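Local coordinates for halogenase PltM (Pseudomonas fluorescens, PDB 6BZN), which halogenates phenolic substrates and accepts more than one halide, probably as an FAD-dependent enzyme of the flavin halogenase family, at residues T220-V225 / R316-A321. Numbering follows the deposited sequence.
Sequences THMLNV and REWIYA
With OG1 of Thr220 trans to the backbone N (chi1 -167°), its methyl CG2 is set between the backbone N and the carbonyl carbon and presses onto the indole of Trp318. CG2 sits over the face of the six-membered ring, 3.5 Å from the ring centroid and 8° off the normal, a CH-pi contact. With CG beside its own backbone N, the Trp318 indole reaches across to Thr220, and CE of the extended Met222 chain meets its benzo rim, 3.5 Å from CZ2. Beyond these segments, Phe278, Phe295 and Phe218 also pack around the indole, while NE1 is hydrogen-bonded to Glu292.

Thr220 OG1 lies beside Arg316, 3.5 Å from CB, but its hydrogen bond goes to Asn314. On the other side of strand 215-223 from Trp318, His221 and Arg316 run side by side in the same direction, the CB of His221 3.9 Å from the CD of Arg316. The Arg316 chain bends at chi3, and the guanidinium ends with its plane 79° from the imidazole. One water joins the two groups, accepting from Arg316 NH1 at 3.1 Å and lying 2.8 Å from His221 ND1. His221 NE2 is hydrogen-bonded to Glu64, so both ring nitrogens are engaged and the imidazole's rotation is probably fixed; Phe60 forms an edge-to-face pair with this ring and a cation-pi contact with Arg316.

No direct hydrogen bond links 220-225 to 316-321, although flanking pairs such as His221 with Ala315 and Ile319 with Phe219 tie the strands. This is an interruption in an antiparallel edge pair of the mixed beta-sheet: one side packs toward helix 291-301, and the other places His221 about 5 Å, between side chains, from the FAD-binding residue Val62.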
loop_
_atom_site.group_PDB
_atom_site.type_symbol
_atom_site.label_atom_id
_atom_site.label_comp_id
_atom_site.label_asym_id
_atom_site.label_seq_id
_atom_site.Cartn_x
_atom_site.Cartn_y
_atom_site.Cartn_z
ATOM N N THR A 220 11.870 -9.257 -6.646
ATOM C CA THR A 220 13.302 -9.031 -6.571
ATOM C C THR A 220 13.622 -7.618 -7.073
ATOM O O THR A 220 12.720 -6.870 -7.491
ATOM C CB THR A 220 14.087 -10.102 -7.384
ATOM O OG1 THR A 220 15.472 -10.039 -7.043
ATOM C CG2 THR A 220 13.943 -9.899 -8.892
ATOM N N HIS A 221 14.902 -7.281 -7.047
ATOM C CA HIS A 221 15.403 -6.084 -7.675
ATOM C C HIS A 221 16.415 -6.459 -8.756
ATOM O O HIS A 221 17.222 -7.370 -8.568
ATOM C CB HIS A 221 16.088 -5.172 -6.658
ATOM C CG HIS A 221 15.155 -4.440 -5.746
ATOM N ND1 HIS A 221 15.613 -3.639 -4.720
ATOM C CD2 HIS A 221 13.807 -4.382 -5.693
ATOM C CE1 HIS A 221 14.583 -3.099 -4.094
ATOM N NE2 HIS A 221 13.474 -3.524 -4.672
ATOM N N MET A 222 16.374 -5.727 -9.869
ATOM C CA MET A 222 17.215 -6.023 -11.032
ATOM C C MET A 222 17.956 -4.821 -11.561
ATOM O O MET A 222 17.509 -3.668 -11.423
ATOM C CB MET A 222 16.381 -6.602 -12.170
ATOM C CG MET A 222 15.631 -7.879 -11.823
ATOM S SD MET A 222 14.997 -8.614 -13.341
ATOM C CE MET A 222 14.019 -9.941 -12.659
ATOM N N LEU A 223 19.082 -5.109 -12.209
ATOM C CA LEU A 223 19.836 -4.128 -12.982
ATOM C C LEU A 223 19.537 -4.260 -14.457
ATOM O O LEU A 223 19.182 -5.337 -14.936
ATOM C CB LEU A 223 21.336 -4.369 -12.840
ATOM C CG LEU A 223 21.916 -4.128 -11.464
ATOM C CD1 LEU A 223 23.211 -4.916 -11.285
ATOM C CD2 LEU A 223 22.135 -2.632 -11.310
ATOM N N ASN A 224 19.755 -3.161 -15.173
ATOM C CA ASN A 224 19.631 -3.112 -16.631
ATOM C C ASN A 224 18.264 -3.544 -17.164
ATOM O O ASN A 224 18.178 -4.192 -18.213
ATOM C CB ASN A 224 20.768 -3.925 -17.294
ATOM C CG ASN A 224 22.113 -3.235 -17.180
ATOM O OD1 ASN A 224 22.180 -2.020 -17.021
ATOM N ND2 ASN A 224 23.194 -4.001 -17.258
ATOM N N VAL A 225 17.205 -3.174 -16.445
ATOM C CA VAL A 225 15.864 -3.369 -16.942
ATOM C C VAL A 225 15.548 -2.233 -17.912
ATOM O O VAL A 225 15.569 -1.058 -17.527
ATOM C CB VAL A 225 14.816 -3.403 -15.819
ATOM C CG1 VAL A 225 13.430 -3.617 -16.403
ATOM C CG2 VAL A 225 15.141 -4.515 -14.826
ATOM N N ARG A 316 19.420 -9.515 -6.540
ATOM C CA ARG A 316 19.116 -10.184 -5.274
ATOM C C ARG A 316 18.606 -11.587 -5.592
ATOM O O ARG A 316 18.296 -11.889 -6.753
ATOM C CB ARG A 316 17.928 -9.533 -4.550
ATOM C CG ARG A 316 17.820 -8.033 -4.503
ATOM C CD ARG A 316 16.592 -7.652 -3.679
ATOM N NE ARG A 316 16.662 -8.308 -2.382
ATOM C CZ ARG A 316 17.465 -7.943 -1.381
ATOM N NH1 ARG A 316 18.252 -6.860 -1.477
ATOM N NH2 ARG A 316 17.473 -8.662 -0.271
ATOM N N GLU A 317 18.437 -12.408 -4.561
ATOM C CA GLU A 317 17.678 -13.650 -4.703
ATOM C C GLU A 317 16.198 -13.313 -4.814
ATOM O O GLU A 317 15.708 -12.406 -4.129
ATOM C CB GLU A 317 17.896 -14.590 -3.506
ATOM C CG GLU A 317 19.343 -15.023 -3.309
ATOM C CD GLU A 317 20.004 -15.555 -4.580
ATOM O OE1 GLU A 317 19.505 -16.562 -5.132
ATOM O OE2 GLU A 317 21.027 -14.957 -5.026
ATOM N N TRP A 318 15.496 -14.016 -5.698
ATOM C CA TRP A 318 14.037 -13.975 -5.721
ATOM C C TRP A 318 13.480 -14.396 -4.361
ATOM O O TRP A 318 14.034 -15.277 -3.703
ATOM C CB TRP A 318 13.468 -14.936 -6.777
ATOM C CG TRP A 318 13.581 -14.528 -8.201
ATOM C CD1 TRP A 318 14.487 -14.993 -9.118
ATOM C CD2 TRP A 318 12.745 -13.603 -8.900
ATOM N NE1 TRP A 318 14.266 -14.410 -10.335
ATOM C CE2 TRP A 318 13.202 -13.554 -10.231
ATOM C CE3 TRP A 318 11.656 -12.807 -8.532
ATOM C CZ2 TRP A 318 12.611 -12.732 -11.197
ATOM C CZ3 TRP A 318 11.064 -12.001 -9.491
ATOM C CH2 TRP A 318 11.545 -11.972 -10.810
ATOM N N ILE A 319 12.397 -13.755 -3.942
ATOM C CA ILE A 319 11.611 -14.215 -2.807
ATOM C C ILE A 319 10.279 -14.683 -3.367
ATOM O O ILE A 319 9.699 -13.993 -4.206
ATOM C CB ILE A 319 11.366 -13.081 -1.791
ATOM C CG1 ILE A 319 12.689 -12.602 -1.182
ATOM C CG2 ILE A 319 10.388 -13.522 -0.701
ATOM C CD1 ILE A 319 13.259 -13.541 -0.140
ATOM N N TYR A 320 9.820 -15.852 -2.925
ATOM C CA TYR A 320 8.513 -16.376 -3.290
ATOM C C TYR A 320 7.653 -16.462 -2.043
ATOM O O TYR A 320 8.106 -16.969 -1.029
ATOM C CB TYR A 320 8.652 -17.767 -3.902
ATOM C CG TYR A 320 7.332 -18.489 -4.085
ATOM C CD1 TYR A 320 6.317 -17.946 -4.878
ATOM C CD2 TYR A 320 7.103 -19.725 -3.491
ATOM C CE1 TYR A 320 5.103 -18.614 -5.059
ATOM C CE2 TYR A 320 5.898 -20.398 -3.668
ATOM C CZ TYR A 320 4.912 -19.851 -4.458
ATOM O OH TYR A 320 3.724 -20.543 -4.612
ATOM N N ALA A 321 6.433 -15.930 -2.117
ATOM C CA ALA A 321 5.428 -16.088 -1.075
ATOM C C ALA A 321 4.223 -16.805 -1.700
ATOM O O ALA A 321 3.566 -16.239 -2.579
ATOM C CB ALA A 321 5.030 -14.718 -0.511
HETATM O O HOH W 1 17.840 -4.422 -3.306
#